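Local coordinates for protein STN1 (PDB 3KEY) that helps regulate telomere length and protect chromosome ends, restraining telomerase loading through its interaction with CDC13, here represented by its C-terminal tandem winged helix-turn-helix region, at residues T4-N9 against R65-R70; V72-I77 against I135-K140. One frame throughout, in Å; residues are numbered along the deposited sequence.

Contact 1 (T4-N9 against R65-R70); sequences TSAKSN and RDLVNR
Leu67 reaches from helix 56-73 to the start of helix 6-16 and sets one methyl, CD2, against two neighbours at once. CD2 lies 3.9 Å from Ala6 CB and equally 3.9 Å from the backbone Lys7 N, so one methyl touches both a side chain and the backbone of the first helical turn. The backbones come near here, with Lys7 CA 5.7 Å from Leu67 CA. Leu67 also touches Val36 and Leu40 of helix 31-47, and is buried. All three helices lie in the first winged helix-turn-helix region, where contact 1 joins its N-terminal helix to helix 56-73. Ser5 caps that N-terminal helix: its OG accepts from Ser8 N at 3.2 Å, with an N-H...O angle of 162°.

The packing continues, more exposed but just as close, where Lys7 crosses Arg70 obliquely and brings its CD to 3.9 Å from Arg70 CB, an aliphatic touch only. The lysine chain bends at its third torsion (chi3 69°), and the strongest partner of its ammonium is Asp137. The loose side is at the exposed guanidinium of Arg70, whose NH1 stays 6.9 Å from Lys7 NZ; this group lays one face, near its rim, over Leu67 CD2.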
ATOM      1  N   THR A   4      -1.179  10.627   3.790  1.00 60.09           N
ATOM      2  CA  THR A   4      -0.617   9.378   3.277  1.00 57.43           C
ATOM      3  C   THR A   4       0.817   9.568   2.770  1.00 54.32           C
ATOM      4  O   THR A   4       1.144  10.600   2.182  1.00 52.83           O
ATOM      5  CB  THR A   4      -1.499   8.816   2.126  1.00 58.50           C
ATOM      6  OG1 THR A   4      -0.857   7.683   1.520  1.00 61.24           O
ATOM      7  CG2 THR A   4      -1.728   9.875   1.074  1.00 59.18           C
ATOM      8  N   SER A   5       1.667   8.570   2.999  1.00 51.50           N
ATOM      9  CA  SER A   5       3.062   8.633   2.562  1.00 48.29           C
ATOM     10  C   SER A   5       3.162   8.577   1.037  1.00 46.33           C
ATOM     11  O   SER A   5       2.208   8.191   0.362  1.00 45.85           O
ATOM     12  CB  SER A   5       3.860   7.474   3.167  1.00 47.91           C
ATOM     13  OG  SER A   5       3.416   6.220   2.676  1.00 47.20           O
ATOM     14  N   ALA A   6       4.313   8.968   0.498  1.00 44.44           N
ATOM     15  CA  ALA A   6       4.517   8.951  -0.949  1.00 44.01           C
ATOM     16  C   ALA A   6       4.347   7.520  -1.465  1.00 42.97           C
ATOM     17  O   ALA A   6       3.725   7.285  -2.504  1.00 40.08           O
ATOM     18  CB  ALA A   6       5.909   9.479  -1.289  1.00 42.40           C
ATOM     19  N   LYS A   7       4.906   6.571  -0.720  1.00 42.13           N
ATOM     20  CA  LYS A   7       4.821   5.160  -1.067  1.00 42.93           C
ATOM     21  C   LYS A   7       3.359   4.713  -1.201  1.00 42.17           C
ATOM     22  O   LYS A   7       2.997   4.054  -2.174  1.00 40.81           O
ATOM     23  CB  LYS A   7       5.525   4.323   0.005  1.00 44.20           C
ATOM     24  CG  LYS A   7       5.486   2.825  -0.235  1.00 46.59           C
ATOM     25  CD  LYS A   7       5.934   2.071   1.003  1.00 48.78           C
ATOM     26  CE  LYS A   7       4.908   2.208   2.119  1.00 53.37           C
ATOM     27  NZ  LYS A   7       5.374   1.608   3.398  1.00 54.75           N
ATOM     28  N   SER A   8       2.521   5.066  -0.225  1.00 41.62           N
ATOM     29  CA  SER A   8       1.115   4.678  -0.282  1.00 42.38           C
ATOM     30  C   SER A   8       0.346   5.424  -1.378  1.00 41.69           C
ATOM     31  O   SER A   8      -0.658   4.926  -1.876  1.00 42.70           O
ATOM     32  CB  SER A   8       0.444   4.855   1.090  1.00 43.66           C
ATOM     33  OG  SER A   8       0.767   3.769   1.963  1.00 42.42           O
ATOM     34  N   ASN A   9       0.809   6.611  -1.762  1.00 42.15           N
ATOM     35  CA  ASN A   9       0.148   7.335  -2.851  1.00 41.62           C
ATOM     36  C   ASN A   9       0.409   6.565  -4.158  1.00 40.51           C
ATOM     37  O   ASN A   9      -0.484   6.424  -4.999  1.00 39.93           O
ATOM     38  CB  ASN A   9       0.681   8.768  -2.977  1.00 43.85           C
ATOM     39  CG  ASN A   9       0.027   9.727  -1.988  1.00 48.44           C
ATOM     40  OD1 ASN A   9      -1.181   9.662  -1.743  1.00 50.93           O
ATOM     41  ND2 ASN A   9       0.821  10.636  -1.431  1.00 48.30           N
ATOM     42  N   ARG A  65      12.662   5.003  -8.457  1.00 41.37           N
ATOM     43  CA  ARG A  65      13.230   3.700  -8.147  1.00 42.50           C
ATOM     44  C   ARG A  65      13.073   3.387  -6.663  1.00 41.87           C
ATOM     45  O   ARG A  65      12.800   2.245  -6.291  1.00 39.61           O
ATOM     46  CB  ARG A  65      14.710   3.672  -8.519  1.00 46.80           C
ATOM     47  CG  ARG A  65      15.431   2.386  -8.123  1.00 53.16           C
ATOM     48  CD  ARG A  65      16.763   2.708  -7.456  1.00 57.73           C
ATOM     49  NE  ARG A  65      17.583   3.591  -8.287  1.00 62.28           N
ATOM     50  CZ  ARG A  65      18.560   4.368  -7.824  1.00 64.18           C
ATOM     51  NH1 ARG A  65      18.850   4.376  -6.526  1.00 64.34           N
ATOM     52  NH2 ARG A  65      19.238   5.152  -8.657  1.00 63.52           N
ATOM     53  N   ASP A  66      13.256   4.396  -5.814  1.00 40.99           N
ATOM     54  CA  ASP A  66      13.126   4.197  -4.373  1.00 42.31           C
ATOM     55  C   ASP A  66      11.692   3.809  -4.020  1.00 40.78           C
ATOM     56  O   ASP A  66      11.464   2.891  -3.232  1.00 39.66           O
ATOM     57  CB  ASP A  66      13.522   5.465  -3.601  1.00 48.02           C
ATOM     58  CG  ASP A  66      15.018   5.747  -3.657  1.00 53.84           C
ATOM     59  OD1 ASP A  66      15.448   6.785  -3.106  1.00 57.57           O
ATOM     60  OD2 ASP A  66      15.767   4.934  -4.247  1.00 57.84           O
ATOM     61  N   LEU A  67      10.729   4.508  -4.608  1.00 37.73           N
ATOM     62  CA  LEU A  67       9.326   4.211  -4.348  1.00 38.46           C
ATOM     63  C   LEU A  67       8.946   2.801  -4.798  1.00 38.25           C
ATOM     64  O   LEU A  67       8.365   2.046  -4.019  1.00 35.85           O
ATOM     65  CB  LEU A  67       8.425   5.237  -5.040  1.00 39.37           C
ATOM     66  CG  LEU A  67       8.529   6.650  -4.465  1.00 43.07           C
ATOM     67  CD1 LEU A  67       7.746   7.617  -5.335  1.00 43.65           C
ATOM     68  CD2 LEU A  67       8.012   6.661  -3.019  1.00 42.76           C
ATOM     69  N   VAL A  68       9.269   2.436  -6.038  1.00 38.02           N
ATOM     70  CA  VAL A  68       8.920   1.102  -6.510  1.00 41.17           C
ATOM     71  C   VAL A  68       9.617   0.041  -5.675  1.00 41.00           C
ATOM     72  O   VAL A  68       9.011  -0.973  -5.326  1.00 39.26           O
ATOM     73  CB  VAL A  68       9.280   0.869  -7.999  1.00 41.93           C
ATOM     74  CG1 VAL A  68       8.462   1.801  -8.887  1.00 42.73           C
ATOM     75  CG2 VAL A  68      10.769   1.068  -8.215  1.00 46.12           C
ATOM     76  N   ASN A  69      10.884   0.277  -5.343  1.00 41.89           N
ATOM     77  CA  ASN A  69      11.626  -0.687  -4.544  1.00 43.57           C
ATOM     78  C   ASN A  69      11.035  -0.850  -3.147  1.00 44.18           C
ATOM     79  O   ASN A  69      11.071  -1.947  -2.592  1.00 45.56           O
ATOM     80  CB  ASN A  69      13.109  -0.303  -4.457  1.00 46.23           C
ATOM     81  CG  ASN A  69      13.845  -0.476  -5.794  1.00 49.70           C
ATOM     82  OD1 ASN A  69      13.290  -1.019  -6.757  1.00 52.10           O
ATOM     83  ND2 ASN A  69      15.098  -0.022  -5.850  1.00 49.93           N
ATOM     84  N   ARG A  70      10.491   0.224  -2.571  1.00 43.11           N
ATOM     85  CA  ARG A  70       9.890   0.126  -1.243  1.00 42.49           C
ATOM     86  C   ARG A  70       8.693  -0.824  -1.309  1.00 41.67           C
ATOM     87  O   ARG A  70       8.499  -1.648  -0.418  1.00 42.80           O
ATOM     88  CB  ARG A  70       9.409   1.497  -0.737  1.00 45.80           C
ATOM     89  CG  ARG A  70      10.507   2.513  -0.446  1.00 52.73           C
ATOM     90  CD  ARG A  70       9.926   3.840   0.063  1.00 56.97           C
ATOM     91  NE  ARG A  70      10.885   4.942  -0.038  1.00 61.64           N
ATOM     92  CZ  ARG A  70      10.623   6.205   0.296  1.00 62.31           C
ATOM     93  NH1 ARG A  70       9.427   6.541   0.762  1.00 62.87           N
ATOM     94  NH2 ARG A  70      11.557   7.138   0.152  1.00 61.39           N
TER

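Contact 2 (V72-I77 against I135-K140); sequences VSQGLI and IVDVFK
With CG set anti to its own carbonyl carbon (chi1 -68°), Leu76 is aimed at Val138 on helix 132-149; its second torsion is near 180°, so CD1 runs on anti and CD2, the remaining branch, meets the valine. Val138 has its CG1 anti to the backbone N (chi1 173°), which leaves CG2 as the branch that meets the leucine. The two methyls, Leu76 CD2 and Val138 CG2, come to 3.7 Å as the side chains run past each other in opposite directions. Both residues are buried. Leu76 also touches Met11 of helix 6-16 and Leu95 of helix 90-108, and Val138 packs on Phe96 and Ala99 of that same long helix.

This is a junction between the two winged helix-turn-helix regions of the Stn1 C-terminal part: the turn after helix 56-73 belongs to the first, helix 132-149 to the second. The turn itself is a Schellman motif, in which Gly75 leaves the helix with positive phi and its N bonds back to Val72 O at 3.0 Å. The chain thereby changes course just before Leu76, whose CB then points at the facing helix.

Beside the apolar pair lies a polar one. Gln74 and Asp137 meet at about a right angle, amide and carboxylate planes 54° apart, with Gln74 OE1 4.0 Å from Asp137 OD2. These two oxygens have no direct bond to offer each other; both accept from Lys7 NZ, which probably holds them close, through a salt bridge to Asp137 OD2 and a weak hydrogen bond to Gln74 OE1. The positive charge would be expected to favour the ionised form of the carboxylate.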
ATOM      1  N   VAL A  72       8.030  -3.251  -3.709  1.00 38.00           N
ATOM      2  CA  VAL A  72       8.469  -4.616  -3.998  1.00 39.16           C
ATOM      3  C   VAL A  72       9.036  -5.226  -2.717  1.00 39.97           C
ATOM      4  O   VAL A  72       8.818  -6.395  -2.419  1.00 41.67           O
ATOM      5  CB  VAL A  72       9.580  -4.647  -5.086  1.00 39.39           C
ATOM      6  CG1 VAL A  72      10.064  -6.084  -5.295  1.00 40.83           C
ATOM      7  CG2 VAL A  72       9.055  -4.066  -6.393  1.00 37.83           C
ATOM      8  N   SER A  73       9.757  -4.408  -1.961  1.00 40.85           N
ATOM      9  CA  SER A  73      10.386  -4.826  -0.712  1.00 42.52           C
ATOM     10  C   SER A  73       9.395  -5.264   0.376  1.00 41.88           C
ATOM     11  O   SER A  73       9.733  -6.080   1.242  1.00 39.18           O
ATOM     12  CB  SER A  73      11.258  -3.683  -0.188  1.00 44.17           C
ATOM     13  OG  SER A  73      11.781  -3.978   1.089  1.00 50.26           O
ATOM     14  N   GLN A  74       8.182  -4.713   0.341  1.00 38.89           N
ATOM     15  CA  GLN A  74       7.156  -5.068   1.318  1.00 39.22           C
ATOM     16  C   GLN A  74       6.268  -6.177   0.771  1.00 38.64           C
ATOM     17  O   GLN A  74       5.341  -6.628   1.443  1.00 38.96           O
ATOM     18  CB  GLN A  74       6.277  -3.862   1.650  1.00 39.57           C
ATOM     19  CG  GLN A  74       7.003  -2.701   2.288  1.00 45.18           C
ATOM     20  CD  GLN A  74       6.036  -1.648   2.801  1.00 47.24           C
ATOM     21  OE1 GLN A  74       5.206  -1.135   2.055  1.00 50.90           O
ATOM     22  NE2 GLN A  74       6.140  -1.324   4.083  1.00 51.98           N
ATOM     23  N   GLY A  75       6.545  -6.592  -0.464  1.00 38.39           N
ATOM     24  CA  GLY A  75       5.770  -7.643  -1.098  1.00 37.57           C
ATOM     25  C   GLY A  75       4.448  -7.172  -1.669  1.00 38.25           C
ATOM     26  O   GLY A  75       3.615  -7.990  -2.063  1.00 37.59           O
ATOM     27  N   LEU A  76       4.247  -5.856  -1.725  1.00 37.12           N
ATOM     28  CA  LEU A  76       2.993  -5.304  -2.238  1.00 37.34           C
ATOM     29  C   LEU A  76       2.839  -5.499  -3.753  1.00 38.77           C
ATOM     30  O   LEU A  76       1.727  -5.655  -4.271  1.00 38.42           O
ATOM     31  CB  LEU A  76       2.876  -3.829  -1.843  1.00 35.59           C
ATOM     32  CG  LEU A  76       2.699  -3.661  -0.323  1.00 35.72           C
ATOM     33  CD1 LEU A  76       2.670  -2.185   0.058  1.00 35.42           C
ATOM     34  CD2 LEU A  76       1.403  -4.351   0.119  1.00 32.04           C
ATOM     35  N   ILE A  77       3.958  -5.474  -4.463  1.00 38.40           N
ATOM     36  CA  ILE A  77       3.946  -5.735  -5.896  1.00 40.42           C
ATOM     37  C   ILE A  77       5.187  -6.556  -6.178  1.00 41.07           C
ATOM     38  O   ILE A  77       6.163  -6.513  -5.429  1.00 40.25           O
ATOM     39  CB  ILE A  77       4.009  -4.453  -6.779  1.00 39.72           C
ATOM     40  CG1 ILE A  77       5.288  -3.675  -6.475  1.00 39.57           C
ATOM     41  CG2 ILE A  77       2.744  -3.631  -6.595  1.00 41.44           C
ATOM     42  CD1 ILE A  77       5.514  -2.496  -7.403  1.00 40.60           C
ATOM     43  N   ILE A 135       1.067  -5.266   5.000  1.00 31.99           N
ATOM     44  CA  ILE A 135      -0.308  -5.589   5.363  1.00 34.86           C
ATOM     45  C   ILE A 135      -0.938  -4.444   6.149  1.00 34.52           C
ATOM     46  O   ILE A 135      -2.121  -4.147   5.982  1.00 33.83           O
ATOM     47  CB  ILE A 135      -0.380  -6.888   6.190  1.00 36.12           C
ATOM     48  CG1 ILE A 135      -0.068  -8.080   5.293  1.00 39.94           C
ATOM     49  CG2 ILE A 135      -1.767  -7.071   6.765  1.00 41.76           C
ATOM     50  CD1 ILE A 135      -0.025  -9.397   6.023  1.00 45.28           C
ATOM     51  N   VAL A 136      -0.146  -3.805   7.006  1.00 32.01           N
ATOM     52  CA  VAL A 136      -0.643  -2.671   7.773  1.00 33.94           C
ATOM     53  C   VAL A 136      -1.102  -1.554   6.831  1.00 33.35           C
ATOM     54  O   VAL A 136      -2.179  -0.999   7.004  1.00 33.56           O
ATOM     55  CB  VAL A 136       0.448  -2.104   8.723  1.00 34.69           C
ATOM     56  CG1 VAL A 136       0.018  -0.747   9.273  1.00 34.11           C
ATOM     57  CG2 VAL A 136       0.700  -3.083   9.864  1.00 32.94           C
ATOM     58  N   ASP A 137      -0.300  -1.222   5.825  1.00 34.48           N
ATOM     59  CA  ASP A 137      -0.711  -0.147   4.932  1.00 35.34           C
ATOM     60  C   ASP A 137      -1.940  -0.510   4.110  1.00 33.96           C
ATOM     61  O   ASP A 137      -2.763   0.352   3.819  1.00 32.19           O
ATOM     62  CB  ASP A 137       0.452   0.302   4.034  1.00 37.21           C
ATOM     63  CG  ASP A 137       1.553   1.009   4.829  1.00 44.36           C
ATOM     64  OD1 ASP A 137       1.237   1.548   5.915  1.00 45.46           O
ATOM     65  OD2 ASP A 137       2.719   1.036   4.380  1.00 45.66           O
ATOM     66  N   VAL A 138      -2.091  -1.779   3.748  1.00 31.62           N
ATOM     67  CA  VAL A 138      -3.273  -2.157   2.985  1.00 32.02           C
ATOM     68  C   VAL A 138      -4.524  -2.002   3.863  1.00 31.49           C
ATOM     69  O   VAL A 138      -5.525  -1.415   3.435  1.00 31.39           O
ATOM     70  CB  VAL A 138      -3.170  -3.611   2.450  1.00 31.79           C
ATOM     71  CG1 VAL A 138      -4.498  -4.033   1.808  1.00 31.12           C
ATOM     72  CG2 VAL A 138      -2.047  -3.691   1.416  1.00 29.96           C
ATOM     73  N   PHE A 139      -4.460  -2.501   5.095  1.00 30.90           N
ATOM     74  CA  PHE A 139      -5.604  -2.394   5.997  1.00 32.11           C
ATOM     75  C   PHE A 139      -5.930  -0.945   6.369  1.00 32.46           C
ATOM     76  O   PHE A 139      -7.104  -0.587   6.471  1.00 32.81           O
ATOM     77  CB  PHE A 139      -5.399  -3.252   7.259  1.00 31.12           C
ATOM     78  CG  PHE A 139      -5.813  -4.697   7.074  1.00 30.76           C
ATOM     79  CD1 PHE A 139      -4.943  -5.619   6.499  1.00 31.26           C
ATOM     80  CD2 PHE A 139      -7.100  -5.113   7.419  1.00 29.83           C
ATOM     81  CE1 PHE A 139      -5.347  -6.939   6.266  1.00 33.19           C
ATOM     82  CE2 PHE A 139      -7.519  -6.427   7.193  1.00 30.72           C
ATOM     83  CZ  PHE A 139      -6.640  -7.344   6.613  1.00 33.26           C
ATOM     84  N   LYS A 140      -4.907  -0.108   6.554  1.00 31.75           N
ATOM     85  CA  LYS A 140      -5.157   1.298   6.868  1.00 32.84           C
ATOM     86  C   LYS A 140      -5.984   1.954   5.752  1.00 33.18           C
ATOM     87  O   LYS A 140      -6.970   2.650   6.020  1.00 32.64           O
ATOM     88  CB  LYS A 140      -3.840   2.062   7.056  1.00 32.95           C
ATOM     89  CG  LYS A 140      -3.203   1.874   8.431  1.00 37.34           C
ATOM     90  CD  LYS A 140      -1.913   2.680   8.587  1.00 42.07           C
ATOM     91  CE  LYS A 140      -1.384   2.604  10.024  1.00 43.97           C
ATOM     92  NZ  LYS A 140      -0.098   3.357  10.176  1.00 48.59           N
TER

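Overall arrangement
Contact 1 closes before contact 2 opens along the chain, and their centres lie about 11 Å apart. Helix 56-73 serves both: residues 65-70 meet the N-terminal helix 6-16, while its C-terminal end and the following turn face helix 132-149. Contact 1 therefore stays within the first winged helix-turn-helix region, whereas contact 2 bridges it to the second. The two are physically coupled through Lys7 and its partner Asp137. An example emerges of how tandem domains can be oriented: one partly exposed lysine at the helix pair of the first domain also ties that pair to the neighbouring domain, probably helping to set the two domains relative to each other.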